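Local structure of proximal thread matrix protein 1 (Mytilus galloprovincialis, 4CN9) at residues F297-F302 with K308-K313; A303-K308 with I338-E343; N344-V349 with S384-E389. The protein probably binds collagen in the matrix of the mussel byssus through paired von Willebrand factor type A domains, and carries zinc ions, one of them in a MIDAS motif. All blocks are in the same frame, centred on the assembly; numbering follows the deposited sequence.

In the fold
All three contacts lie in the second von Willebrand factor type A domain, their centres about 11 to 13 Å apart. Contact 1 joins the two antiparallel strands 295-302 and 306-310 at one border of the six-stranded sheet. Contact 2 uses the beginning of strand 306-310 and the start of helix 338-349; along the chain its segments alternate with those of contact 1, and Lys308 belongs to both. Contact 3 follows later, pairing the last turns of helix 338-349 with helix 379-388. Together they carry the alpha/beta layering from the edge strand across to two neighbouring helices, away from the zinc sites.

Contact 1. Residues F297-F302 with K308-K313; sequences FAVVTF and KQFGLK. With SO4 (sulfate ion), chain G.
Phe297 O lies at the edge of the Phe310 ring, in its plane, and also meets Leu312 CA at 3.5 Å in a CA-H...O contact. A water accepts from Phe297 N and lies within bonding distance of Leu312 O, bridging the end of the pair away from the turn. Ala298 is small enough for its CB to sit 3.2 Å from Phe310 O and still meet Leu312 CD2, on the side where Val349 of helix 338-349 packs. Val299 N donates to Phe310 O at 2.9 Å, while Val299 O takes Gln309 N at 2.8 Å and, weakly, Phe310 N. Two successive residues facing one make a classic beta bulge in this antiparallel hairpin, at the edge of the Rossmann-like sheet of a von Willebrand factor type A domain; beyond it the pairing resumes with Val300 and Lys308, a non-hydrogen-bonded pair. Branched Val299 also packs over the Phe310 ring: CB stands 4.0 Å from the ring centroid, a CH-pi contact over the face, and CG2 reaches CZ. With CG of Phe310 between backbone N and carbonyl carbon (chi1 61°), the ring turns back so that one face lies against Val299, and it also touches Ala324 and Ile325 of helix 318-327. The other methyl, Val299 CG1, rests on the aliphatic part of Gln309. At Thr301 the hydroxyl OG1 accepts from Gln309 NE2 at 3.0 Å, a nearly straight bond (165°) lying in the amide plane; the bend of the glutamine at chi2 (-62°) brings its amide there. From the edge strand, Lys308 gives NZ to a sulfate, probably from the crystallisation liquor, and to Glu348 O; Lys313 N, past the strand, bonds another sulfate oxygen.

Contact 2. Residues A303-K308 with I338-E343; sequences ADRATK and IGDGLE. With SO4 (sulfate ion), chain G.
Ala306 and Gly341 bring their CA atoms to 5.1 Å, close enough that the strand beginning at Ala306 lies almost against the backbone of the first turns of helix 338-349. The methyl of Ala306 points at the helix and packs on its backbone, CB 3.4 Å from Asp340 O and 3.5 Å from Gly341 N, and meets Asp340 CB at 3.7 Å. A small residue on the strand and a glycine on the helix suit so near an approach. One water accepts from Ala306 N at 3.0 Å and donates to Asp340 OD2, an oxygen whose position is less certain. CG of Asp340 is anti to its carbonyl carbon (chi1 -74°), which turns the carboxylate toward the loop before the strand. There Arg305 CD seems to approach OD2, but the oxygen stands well out of the guanidinium plane, so any attraction is probably only long-range charge. The arginine folds back instead, NH1 donating to Asp304 O at 2.9 Å from above the carbonyl plane. Leu342 turns to strand 362-369, so the helix start spans a face of the sheet from the edge strand at Ala306, with helix 379-388 beside it.

Contact 3. Residues N344-V349 with S384-E389; sequences NARLEV and SLLRKE
Arg346 lies across Leu385 and Leu386 where two helices of the von Willebrand factor type A domain's alpha/beta sandwich, 338-349 and 379-388, run beside each other. Leu385 CD1 sits over the centre of the guanidinium, 3.5 Å from CZ, and Leu347 CD2 covers the opposite face toward its rim, so the flat cation lies between two leucine methyls. An arginine suits this place because its aliphatic chain packs too: CB meets Leu386 CD2 at 3.6 Å, and CD meets Leu385 CB. CG is anti to the backbone N (chi1 -178°), which sends the chain out toward the second helix, and a bend at chi3 (63°) then turns the guanidinium over Leu385. Farther out, Arg346 NH2 forms a salt bridge with Glu382, about one turn before Leu385 and Leu386, a partner likely to fix the rotation of the group. Leu386, on the inner side, also packs on Val391 and Ile393 of the next strand. Glu389, just past that helix, crosses Arg346 at about a right angle and is joined to it by two waters. One donates to both Arg346 O and Glu389 OE1; the other, in the guanidinium plane, accepts from Arg346 NH1 at 2.7 Å and donates to Glu389 OE2 at 2.6 Å.

Contact 1. Residues F297-F302 with K308-K313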
ATOM      1  N   PHE A 297      -9.993 -19.726  -3.331  1.00 16.25           N
ATOM      2  CA  PHE A 297     -10.766 -18.682  -3.987  1.00 15.04           C
ATOM      3  C   PHE A 297     -12.217 -18.664  -3.500  1.00 17.11           C
ATOM      4  O   PHE A 297     -12.752 -19.683  -3.107  1.00 16.36           O
ATOM      5  CB  PHE A 297     -10.756 -18.904  -5.503  1.00 16.78           C
ATOM      6  CG  PHE A 297      -9.477 -18.484  -6.166  1.00 14.35           C
ATOM      7  CD1 PHE A 297      -9.275 -17.173  -6.537  1.00 20.23           C
ATOM      8  CD2 PHE A 297      -8.480 -19.403  -6.416  1.00 14.94           C
ATOM      9  CE1 PHE A 297      -8.095 -16.775  -7.155  1.00 20.34           C
ATOM     10  CE2 PHE A 297      -7.303 -19.012  -7.035  1.00 17.51           C
ATOM     11  CZ  PHE A 297      -7.105 -17.703  -7.389  1.00 18.40           C
ATOM     12  N   ALA A 298     -12.845 -17.496  -3.542  1.00 13.80           N
ATOM     13  CA  ALA A 298     -14.263 -17.355  -3.231  1.00 14.67           C
ATOM     14  C   ALA A 298     -14.861 -16.341  -4.211  1.00 14.89           C
ATOM     15  O   ALA A 298     -14.134 -15.514  -4.776  1.00 15.61           O
ATOM     16  CB  ALA A 298     -14.438 -16.872  -1.792  1.00 13.59           C
ATOM     17  N   VAL A 299     -16.169 -16.416  -4.419  1.00 14.68           N
ATOM     18  CA  VAL A 299     -16.880 -15.433  -5.234  1.00 16.59           C
ATOM     19  C   VAL A 299     -18.090 -14.855  -4.493  1.00 17.64           C
ATOM     20  O   VAL A 299     -18.926 -15.595  -3.937  1.00 17.20           O
ATOM     21  CB  VAL A 299     -17.356 -16.041  -6.572  1.00 14.63           C
ATOM     22  CG1 VAL A 299     -18.434 -15.163  -7.216  1.00 19.09           C
ATOM     23  CG2 VAL A 299     -16.180 -16.238  -7.512  1.00 19.42           C
ATOM     24  N   VAL A 300     -18.161 -13.522  -4.501  1.00 15.02           N
ATOM     25  CA  VAL A 300     -19.329 -12.764  -4.060  1.00 13.86           C
ATOM     26  C   VAL A 300     -19.762 -11.924  -5.248  1.00 16.43           C
ATOM     27  O   VAL A 300     -18.930 -11.335  -5.916  1.00 18.02           O
ATOM     28  CB  VAL A 300     -18.979 -11.822  -2.894  1.00 15.41           C
ATOM     29  CG1 VAL A 300     -20.157 -10.925  -2.516  1.00 16.12           C
ATOM     30  CG2 VAL A 300     -18.534 -12.621  -1.680  1.00 15.29           C
ATOM     31  N   THR A 301     -21.053 -11.892  -5.536  1.00 15.12           N
ATOM     32  CA  THR A 301     -21.559 -11.002  -6.557  1.00 16.27           C
ATOM     33  C   THR A 301     -22.501  -9.969  -5.948  1.00 18.07           C
ATOM     34  O   THR A 301     -23.064 -10.185  -4.858  1.00 16.71           O
ATOM     35  CB  THR A 301     -22.285 -11.767  -7.677  1.00 18.07           C
ATOM     36  OG1 THR A 301     -23.350 -12.532  -7.122  1.00 21.78           O
ATOM     37  CG2 THR A 301     -21.332 -12.696  -8.390  1.00 18.83           C
ATOM     38  N   PHE A 302     -22.664  -8.850  -6.650  1.00 15.78           N
ATOM     39  CA  PHE A 302     -23.568  -7.797  -6.200  1.00 14.42           C
ATOM     40  C   PHE A 302     -24.393  -7.215  -7.340  1.00 16.84           C
ATOM     41  O   PHE A 302     -23.931  -7.112  -8.467  1.00 14.40           O
ATOM     42  CB  PHE A 302     -22.831  -6.701  -5.427  1.00 16.37           C
ATOM     43  CG  PHE A 302     -21.687  -6.072  -6.174  1.00 17.32           C
ATOM     44  CD1 PHE A 302     -21.902  -4.976  -6.998  1.00 17.24           C
ATOM     45  CD2 PHE A 302     -20.395  -6.556  -6.031  1.00 14.79           C
ATOM     46  CE1 PHE A 302     -20.857  -4.388  -7.684  1.00 17.59           C
ATOM     47  CE2 PHE A 302     -19.336  -5.975  -6.710  1.00 14.83           C
ATOM     48  CZ  PHE A 302     -19.564  -4.898  -7.544  1.00 17.26           C
ATOM     49  N   LYS A 308     -23.145 -14.455  -1.603  1.00 16.53           N
ATOM     50  CA  LYS A 308     -21.988 -15.366  -1.630  1.00 17.21           C
ATOM     51  C   LYS A 308     -22.297 -16.540  -2.536  1.00 17.18           C
ATOM     52  O   LYS A 308     -23.233 -17.315  -2.273  1.00 18.01           O
ATOM     53  CB  LYS A 308     -21.627 -15.873  -0.230  1.00 20.23           C
ATOM     54  CG  LYS A 308     -20.402 -16.803  -0.205  1.00 21.80           C
ATOM     55  CD  LYS A 308     -19.880 -17.083   1.212  1.00 27.36           C
ATOM     56  CE  LYS A 308     -20.665 -18.156   1.929  1.00 34.91           C
ATOM     57  NZ  LYS A 308     -19.984 -18.614   3.189  1.00 33.22           N
ATOM     58  N   GLN A 309     -21.521 -16.667  -3.604  1.00 15.73           N
ATOM     59  CA  GLN A 309     -21.703 -17.745  -4.566  1.00 17.59           C
ATOM     60  C   GLN A 309     -20.961 -18.982  -4.096  1.00 18.27           C
ATOM     61  O   GLN A 309     -21.510 -20.079  -4.102  1.00 17.48           O
ATOM     62  CB  GLN A 309     -21.219 -17.329  -5.956  1.00 18.27           C
ATOM     63  CG  GLN A 309     -21.941 -16.145  -6.543  1.00 16.85           C
ATOM     64  CD  GLN A 309     -23.421 -16.414  -6.742  1.00 20.36           C
ATOM     65  OE1 GLN A 309     -23.848 -17.559  -6.793  1.00 19.02           O
ATOM     66  NE2 GLN A 309     -24.208 -15.353  -6.843  1.00 21.50           N
ATOM     67  N   PHE A 310     -19.703 -18.807  -3.701  1.00 17.98           N
ATOM     68  CA  PHE A 310     -18.982 -19.875  -3.037  1.00 17.70           C
ATOM     69  C   PHE A 310     -17.889 -19.318  -2.139  1.00 17.36           C
ATOM     70  O   PHE A 310     -17.282 -18.286  -2.440  1.00 14.69           O
ATOM     71  CB  PHE A 310     -18.442 -20.923  -4.034  1.00 15.90           C
ATOM     72  CG  PHE A 310     -17.461 -20.392  -5.069  1.00 16.82           C
ATOM     73  CD1 PHE A 310     -16.102 -20.308  -4.787  1.00 14.30           C
ATOM     74  CD2 PHE A 310     -17.892 -20.046  -6.344  1.00 18.02           C
ATOM     75  CE1 PHE A 310     -15.198 -19.884  -5.761  1.00 15.82           C
ATOM     76  CE2 PHE A 310     -17.000 -19.613  -7.302  1.00 16.58           C
ATOM     77  CZ  PHE A 310     -15.654 -19.526  -7.009  1.00 18.04           C
ATOM     78  N   GLY A 311     -17.703 -19.982  -1.001  1.00 18.80           N
ATOM     79  CA  GLY A 311     -16.683 -19.616  -0.042  1.00 20.02           C
ATOM     80  C   GLY A 311     -15.372 -20.316  -0.344  1.00 16.98           C
ATOM     81  O   GLY A 311     -15.281 -21.136  -1.270  1.00 17.65           O
ATOM     82  N   LEU A 312     -14.375 -20.003   0.474  1.00 17.12           N
ATOM     83  CA  LEU A 312     -12.988 -20.408   0.265  1.00 20.91           C
ATOM     84  C   LEU A 312     -12.768 -21.921   0.361  1.00 26.26           C
ATOM     85  O   LEU A 312     -11.780 -22.456  -0.183  1.00 21.68           O
ATOM     86  CB  LEU A 312     -12.103 -19.702   1.308  1.00 19.39           C
ATOM     87  CG  LEU A 312     -11.959 -18.178   1.191  1.00 18.95           C
ATOM     88  CD1 LEU A 312     -11.400 -17.608   2.464  1.00 20.23           C
ATOM     89  CD2 LEU A 312     -11.069 -17.813   0.006  1.00 16.26           C
ATOM     90  N   LYS A 313     -13.680 -22.614   1.039  1.00 23.77           N
ATOM     91  CA  LYS A 313     -13.494 -24.044   1.303  1.00 25.46           C
ATOM     92  C   LYS A 313     -14.324 -24.961   0.408  1.00 27.11           C
ATOM     93  O   LYS A 313     -14.263 -26.195   0.555  1.00 28.11           O
ATOM     94  CB  LYS A 313     -13.809 -24.337   2.767  1.00 27.19           C
ATOM     95  CG  LYS A 313     -12.736 -23.871   3.730  1.00 33.26           C
ATOM     96  CD  LYS A 313     -11.499 -24.756   3.633  1.00 43.12           C
ATOM     97  CE  LYS A 313     -10.366 -24.258   4.533  1.00 53.36           C
ATOM     98  NZ  LYS A 313      -9.044 -24.772   4.072  1.00 33.15           N
TER
HETATM   99  S   SO4 G1452     -17.122 -21.476   3.507  1.00 37.43           S
HETATM  100  O1  SO4 G1452     -18.397 -21.031   2.948  1.00 26.53           O
HETATM  101  O2  SO4 G1452     -16.223 -21.901   2.425  1.00 26.52           O
HETATM  102  O3  SO4 G1452     -17.332 -22.607   4.404  1.00 40.34           O
HETATM  103  O4  SO4 G1452     -16.563 -20.352   4.249  1.00 38.84           O
HETATM  104  O   HOH W   1     -10.770 -22.510  -2.880  1.00 19.51           O

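Contact 2. Residues A303-K308 with I338-E343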
ATOM      1  N   ALA A 303     -25.648  -6.913  -7.028  1.00 16.37           N
ATOM      2  CA  ALA A 303     -26.527  -6.184  -7.930  1.00 17.65           C
ATOM      3  C   ALA A 303     -27.264  -5.219  -7.018  1.00 18.07           C
ATOM      4  O   ALA A 303     -26.642  -4.318  -6.482  1.00 17.88           O
ATOM      5  CB  ALA A 303     -27.458  -7.118  -8.665  1.00 19.13           C
ATOM      6  N   ASP A 304     -28.557  -5.395  -6.786  1.00 16.34           N
ATOM      7  CA  ASP A 304     -29.196  -4.553  -5.763  1.00 19.22           C
ATOM      8  C   ASP A 304     -28.683  -4.897  -4.367  1.00 19.03           C
ATOM      9  O   ASP A 304     -28.604  -4.032  -3.501  1.00 18.57           O
ATOM     10  CB  ASP A 304     -30.718  -4.664  -5.800  1.00 24.93           C
ATOM     11  CG  ASP A 304     -31.193  -6.079  -5.776  1.00 29.97           C
ATOM     12  OD1 ASP A 304     -30.547  -6.950  -6.419  1.00 36.89           O
ATOM     13  OD2 ASP A 304     -32.205  -6.325  -5.085  1.00 38.01           O
ATOM     14  N   ARG A 305     -28.345  -6.169  -4.150  1.00 17.78           N
ATOM     15  CA  ARG A 305     -27.799  -6.615  -2.864  1.00 15.80           C
ATOM     16  C   ARG A 305     -26.631  -7.535  -3.166  1.00 19.28           C
ATOM     17  O   ARG A 305     -26.181  -7.565  -4.308  1.00 19.33           O
ATOM     18  CB  ARG A 305     -28.877  -7.334  -2.039  1.00 17.11           C
ATOM     19  CG  ARG A 305     -30.038  -6.425  -1.590  1.00 19.71           C
ATOM     20  CD  ARG A 305     -29.592  -5.386  -0.574  1.00 17.21           C
ATOM     21  NE  ARG A 305     -30.703  -4.542  -0.084  1.00 23.12           N
ATOM     22  CZ  ARG A 305     -31.051  -3.351  -0.581  1.00 21.43           C
ATOM     23  NH1 ARG A 305     -30.409  -2.828  -1.616  1.00 19.69           N
ATOM     24  NH2 ARG A 305     -32.060  -2.675  -0.039  1.00 26.56           N
ATOM     25  N   ALA A 306     -26.128  -8.265  -2.170  1.00 18.08           N
ATOM     26  CA  ALA A 306     -24.968  -9.139  -2.389  1.00 16.82           C
ATOM     27  C   ALA A 306     -25.245 -10.602  -2.032  1.00 18.30           C
ATOM     28  O   ALA A 306     -26.065 -10.899  -1.163  1.00 18.69           O
ATOM     29  CB  ALA A 306     -23.753  -8.622  -1.638  1.00 18.10           C
ATOM     30  N   THR A 307     -24.543 -11.505  -2.721  1.00 14.92           N
ATOM     31  CA  THR A 307     -24.752 -12.935  -2.580  1.00 16.74           C
ATOM     32  C   THR A 307     -23.424 -13.657  -2.626  1.00 15.37           C
ATOM     33  O   THR A 307     -22.656 -13.476  -3.574  1.00 15.62           O
ATOM     34  CB  THR A 307     -25.641 -13.444  -3.740  1.00 19.31           C
ATOM     35  OG1 THR A 307     -26.867 -12.724  -3.727  1.00 21.63           O
ATOM     36  CG2 THR A 307     -25.920 -14.924  -3.644  1.00 20.71           C
ATOM     37  N   LYS A 308     -23.145 -14.455  -1.603  1.00 16.53           N
ATOM     38  CA  LYS A 308     -21.988 -15.366  -1.630  1.00 17.21           C
ATOM     39  C   LYS A 308     -22.297 -16.540  -2.536  1.00 17.18           C
ATOM     40  O   LYS A 308     -23.233 -17.315  -2.273  1.00 18.01           O
ATOM     41  CB  LYS A 308     -21.627 -15.873  -0.230  1.00 20.23           C
ATOM     42  CG  LYS A 308     -20.402 -16.803  -0.205  1.00 21.80           C
ATOM     43  CD  LYS A 308     -19.880 -17.083   1.212  1.00 27.36           C
ATOM     44  CE  LYS A 308     -20.665 -18.156   1.929  1.00 34.91           C
ATOM     45  NZ  LYS A 308     -19.984 -18.614   3.189  1.00 33.22           N
ATOM     46  N   ILE A 338     -21.913  -2.170  -4.405  1.00 15.26           N
ATOM     47  CA  ILE A 338     -20.487  -2.391  -4.127  1.00 15.25           C
ATOM     48  C   ILE A 338     -20.287  -2.546  -2.631  1.00 18.37           C
ATOM     49  O   ILE A 338     -19.555  -3.433  -2.185  1.00 16.81           O
ATOM     50  CB  ILE A 338     -19.642  -1.210  -4.645  1.00 17.52           C
ATOM     51  CG1 ILE A 338     -19.785  -1.061  -6.159  1.00 19.58           C
ATOM     52  CG2 ILE A 338     -18.178  -1.377  -4.314  1.00 18.62           C
ATOM     53  CD1 ILE A 338     -19.271   0.261  -6.679  1.00 20.04           C
ATOM     54  N   GLY A 339     -20.954  -1.694  -1.849  1.00 16.20           N
ATOM     55  CA  GLY A 339     -20.867  -1.780  -0.402  1.00 17.43           C
ATOM     56  C   GLY A 339     -21.299  -3.114   0.176  1.00 13.59           C
ATOM     57  O   GLY A 339     -20.643  -3.677   1.067  1.00 15.78           O
ATOM     58  N   ASP A 340     -22.415  -3.627  -0.315  1.00 15.80           N
ATOM     59  CA  ASP A 340     -22.932  -4.920   0.151  1.00 16.65           C
ATOM     60  C   ASP A 340     -21.973  -6.061  -0.205  1.00 16.33           C
ATOM     61  O   ASP A 340     -21.759  -6.979   0.598  1.00 16.77           O
ATOM     62  CB  ASP A 340     -24.297  -5.189  -0.471  1.00 15.33           C
ATOM     63  CG  ASP A 340     -25.396  -4.344   0.137  1.00 23.60           C
ATOM     64  OD1 ASP A 340     -25.324  -3.094   0.048  1.00 23.28           O
ATOM     65  OD2 ASP A 340     -26.337  -4.945   0.705  1.00 28.37           O
ATOM     66  N   GLY A 341     -21.410  -6.005  -1.411  1.00 15.74           N
ATOM     67  CA  GLY A 341     -20.413  -6.981  -1.844  1.00 16.13           C
ATOM     68  C   GLY A 341     -19.234  -7.075  -0.889  1.00 15.21           C
ATOM     69  O   GLY A 341     -18.806  -8.161  -0.503  1.00 14.05           O
ATOM     70  N   LEU A 342     -18.700  -5.922  -0.516  1.00 14.04           N
ATOM     71  CA  LEU A 342     -17.580  -5.856   0.417  1.00 16.65           C
ATOM     72  C   LEU A 342     -17.975  -6.333   1.825  1.00 17.48           C
ATOM     73  O   LEU A 342     -17.216  -7.073   2.463  1.00 16.11           O
ATOM     74  CB  LEU A 342     -17.028  -4.434   0.475  1.00 17.41           C
ATOM     75  CG  LEU A 342     -16.291  -3.952  -0.783  1.00 20.50           C
ATOM     76  CD1 LEU A 342     -16.030  -2.476  -0.716  1.00 17.52           C
ATOM     77  CD2 LEU A 342     -14.982  -4.720  -0.998  1.00 20.51           C
ATOM     78  N   GLU A 343     -19.146  -5.903   2.310  1.00 15.91           N
ATOM     79  CA  GLU A 343     -19.673  -6.387   3.596  1.00 17.86           C
ATOM     80  C   GLU A 343     -19.791  -7.917   3.610  1.00 15.22           C
ATOM     81  O   GLU A 343     -19.392  -8.588   4.564  1.00 18.29           O
ATOM     82  CB  GLU A 343     -21.048  -5.765   3.903  1.00 17.71           C
ATOM     83  CG  GLU A 343     -21.689  -6.287   5.201  1.00 22.24           C
ATOM     84  CD  GLU A 343     -23.232  -6.338   5.160  1.00 34.08           C
ATOM     85  OE1 GLU A 343     -23.846  -6.539   4.078  1.00 38.98           O
ATOM     86  OE2 GLU A 343     -23.842  -6.181   6.231  1.00 29.90           O
TER
HETATM   87  S   SO4 G1452     -17.122 -21.476   3.507  1.00 37.43           S
HETATM   88  O1  SO4 G1452     -18.397 -21.031   2.948  1.00 26.53           O
HETATM   89  O2  SO4 G1452     -16.223 -21.901   2.425  1.00 26.52           O
HETATM   90  O3  SO4 G1452     -17.332 -22.607   4.404  1.00 40.34           O
HETATM   91  O4  SO4 G1452     -16.563 -20.352   4.249  1.00 38.84           O
HETATM   92  O   HOH W   2     -26.883  -7.836   0.743  1.00 21.83           O

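Contact 3. Residues N344-V349 with S384-E389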
ATOM      1  N   ASN A 344     -20.355  -8.466   2.542  1.00 14.68           N
ATOM      2  CA  ASN A 344     -20.527  -9.894   2.432  1.00 17.86           C
ATOM      3  C   ASN A 344     -19.167 -10.627   2.481  1.00 16.98           C
ATOM      4  O   ASN A 344     -19.027 -11.645   3.166  1.00 18.37           O
ATOM      5  CB  ASN A 344     -21.302 -10.232   1.150  1.00 19.40           C
ATOM      6  CG  ASN A 344     -21.750 -11.679   1.099  1.00 23.32           C
ATOM      7  OD1 ASN A 344     -20.936 -12.592   0.931  1.00 24.76           O
ATOM      8  ND2 ASN A 344     -23.047 -11.893   1.202  1.00 25.30           N
ATOM      9  N   ALA A 345     -18.166 -10.097   1.789  1.00 14.02           N
ATOM     10  CA  ALA A 345     -16.846 -10.719   1.814  1.00 16.95           C
ATOM     11  C   ALA A 345     -16.345 -10.694   3.254  1.00 16.22           C
ATOM     12  O   ALA A 345     -15.785 -11.671   3.745  1.00 18.42           O
ATOM     13  CB  ALA A 345     -15.888  -9.980   0.902  1.00 18.31           C
ATOM     14  N   ARG A 346     -16.578  -9.577   3.933  1.00 15.51           N
ATOM     15  CA  ARG A 346     -16.074  -9.398   5.293  1.00 15.17           C
ATOM     16  C   ARG A 346     -16.749 -10.341   6.297  1.00 20.58           C
ATOM     17  O   ARG A 346     -16.079 -10.943   7.147  1.00 20.62           O
ATOM     18  CB  ARG A 346     -16.237  -7.955   5.732  1.00 17.60           C
ATOM     19  CG  ARG A 346     -15.687  -7.668   7.129  1.00 20.96           C
ATOM     20  CD  ARG A 346     -15.712  -6.181   7.448  1.00 20.31           C
ATOM     21  NE  ARG A 346     -17.067  -5.630   7.472  1.00 22.04           N
ATOM     22  CZ  ARG A 346     -17.865  -5.622   8.536  1.00 28.46           C
ATOM     23  NH1 ARG A 346     -17.454  -6.138   9.693  1.00 24.79           N
ATOM     24  NH2 ARG A 346     -19.077  -5.097   8.443  1.00 29.46           N
ATOM     25  N   LEU A 347     -18.065 -10.481   6.186  1.00 16.75           N
ATOM     26  CA  LEU A 347     -18.826 -11.235   7.161  1.00 18.54           C
ATOM     27  C   LEU A 347     -18.963 -12.715   6.818  1.00 18.38           C
ATOM     28  O   LEU A 347     -19.087 -13.549   7.716  1.00 20.16           O
ATOM     29  CB  LEU A 347     -20.215 -10.606   7.342  1.00 15.82           C
ATOM     30  CG  LEU A 347     -20.216  -9.174   7.871  1.00 19.96           C
ATOM     31  CD1 LEU A 347     -21.652  -8.643   7.983  1.00 24.01           C
ATOM     32  CD2 LEU A 347     -19.505  -9.073   9.231  1.00 24.00           C
ATOM     33  N   GLU A 348     -18.930 -13.055   5.533  1.00 15.82           N
ATOM     34  CA  GLU A 348     -19.221 -14.425   5.109  1.00 20.33           C
ATOM     35  C   GLU A 348     -18.092 -15.196   4.420  1.00 19.15           C
ATOM     36  O   GLU A 348     -18.191 -16.404   4.274  1.00 18.54           O
ATOM     37  CB  GLU A 348     -20.433 -14.424   4.185  1.00 22.55           C
ATOM     38  CG  GLU A 348     -21.675 -13.956   4.876  1.00 26.97           C
ATOM     39  CD  GLU A 348     -22.893 -14.705   4.431  1.00 32.12           C
ATOM     40  OE1 GLU A 348     -22.952 -15.075   3.247  1.00 34.78           O
ATOM     41  OE2 GLU A 348     -23.795 -14.923   5.273  1.00 33.79           O
ATOM     42  N   VAL A 349     -17.045 -14.510   3.977  1.00 17.11           N
ATOM     43  CA  VAL A 349     -15.945 -15.177   3.279  1.00 15.66           C
ATOM     44  C   VAL A 349     -14.698 -15.308   4.157  1.00 16.55           C
ATOM     45  O   VAL A 349     -14.195 -16.402   4.347  1.00 24.37           O
ATOM     46  CB  VAL A 349     -15.580 -14.469   1.958  1.00 14.28           C
ATOM     47  CG1 VAL A 349     -14.294 -15.074   1.326  1.00 16.14           C
ATOM     48  CG2 VAL A 349     -16.736 -14.560   0.964  1.00 18.65           C
ATOM     49  N   SER A 384     -12.581  -0.072   4.713  1.00 23.27           N
ATOM     50  CA  SER A 384     -11.733   0.265   5.854  1.00 21.93           C
ATOM     51  C   SER A 384     -11.628  -0.909   6.835  1.00 19.52           C
ATOM     52  O   SER A 384     -10.533  -1.273   7.270  1.00 21.12           O
ATOM     53  CB  SER A 384     -12.259   1.510   6.565  1.00 24.23           C
ATOM     54  OG  SER A 384     -11.496   1.768   7.728  1.00 33.34           O
ATOM     55  N   LEU A 385     -12.775  -1.502   7.157  1.00 19.16           N
ATOM     56  CA  LEU A 385     -12.847  -2.649   8.046  1.00 21.62           C
ATOM     57  C   LEU A 385     -12.091  -3.842   7.479  1.00 20.17           C
ATOM     58  O   LEU A 385     -11.346  -4.501   8.200  1.00 20.99           O
ATOM     59  CB  LEU A 385     -14.307  -3.027   8.321  1.00 19.84           C
ATOM     60  CG  LEU A 385     -15.123  -2.027   9.147  1.00 26.55           C
ATOM     61  CD1 LEU A 385     -16.498  -2.590   9.517  1.00 25.44           C
ATOM     62  CD2 LEU A 385     -14.364  -1.626  10.398  1.00 28.04           C
ATOM     63  N   LEU A 386     -12.268  -4.123   6.187  1.00 19.32           N
ATOM     64  CA  LEU A 386     -11.478  -5.173   5.540  1.00 18.26           C
ATOM     65  C   LEU A 386      -9.971  -4.887   5.600  1.00 18.57           C
ATOM     66  O   LEU A 386      -9.196  -5.776   5.943  1.00 18.57           O
ATOM     67  CB  LEU A 386     -11.904  -5.376   4.082  1.00 18.95           C
ATOM     68  CG  LEU A 386     -13.221  -6.104   3.836  1.00 18.20           C
ATOM     69  CD1 LEU A 386     -13.746  -5.793   2.457  1.00 16.69           C
ATOM     70  CD2 LEU A 386     -13.054  -7.593   4.018  1.00 18.61           C
ATOM     71  N   ARG A 387      -9.547  -3.667   5.271  1.00 17.03           N
ATOM     72  CA  ARG A 387      -8.106  -3.370   5.251  1.00 21.06           C
ATOM     73  C   ARG A 387      -7.473  -3.433   6.638  1.00 20.10           C
ATOM     74  O   ARG A 387      -6.324  -3.863   6.776  1.00 19.37           O
ATOM     75  CB  ARG A 387      -7.799  -2.030   4.563  1.00 20.88           C
ATOM     76  CG  ARG A 387      -8.232  -2.004   3.091  1.00 21.65           C
ATOM     77  CD  ARG A 387      -7.842  -0.690   2.371  1.00 20.51           C
ATOM     78  NE  ARG A 387      -8.193   0.500   3.148  1.00 22.75           N
ATOM     79  CZ  ARG A 387      -9.266   1.242   2.947  1.00 26.05           C
ATOM     80  NH1 ARG A 387     -10.117   0.944   1.972  1.00 28.97           N
ATOM     81  NH2 ARG A 387      -9.502   2.278   3.738  1.00 24.26           N
ATOM     82  N   LYS A 388      -8.227  -3.024   7.653  1.00 20.64           N
ATOM     83  CA  LYS A 388      -7.780  -3.134   9.045  1.00 20.05           C
ATOM     84  C   LYS A 388      -7.565  -4.588   9.480  1.00 23.84           C
ATOM     85  O   LYS A 388      -6.796  -4.862  10.401  1.00 24.14           O
ATOM     86  CB  LYS A 388      -8.771  -2.436   9.986  1.00 23.42           C
ATOM     87  CG  LYS A 388      -8.684  -0.909   9.923  1.00 32.30           C
ATOM     88  CD  LYS A 388      -9.690  -0.217  10.845  1.00 43.07           C
ATOM     89  CE  LYS A 388      -9.765   1.281  10.545  1.00 48.52           C
ATOM     90  NZ  LYS A 388      -8.457   1.972  10.736  1.00 59.36           N
ATOM     91  N   GLU A 389      -8.236  -5.520   8.808  1.00 25.03           N
ATOM     92  CA  GLU A 389      -8.053  -6.941   9.068  1.00 24.09           C
ATOM     93  C   GLU A 389      -6.916  -7.540   8.244  1.00 23.54           C
ATOM     94  O   GLU A 389      -6.694  -8.739   8.286  1.00 26.39           O
ATOM     95  CB  GLU A 389      -9.328  -7.716   8.730  1.00 26.29           C
ATOM     96  CG  GLU A 389     -10.511  -7.435   9.620  1.00 35.44           C
ATOM     97  CD  GLU A 389     -11.797  -8.044   9.069  1.00 39.42           C
ATOM     98  OE1 GLU A 389     -11.719  -8.867   8.116  1.00 40.25           O
ATOM     99  OE2 GLU A 389     -12.881  -7.689   9.590  1.00 52.12           O
TER
HETATM  100  O   HOH W   3     -13.496 -10.910   7.750  1.00 34.30           O
HETATM  101  O   HOH W   4     -15.312  -7.576  10.579  1.00 43.91           O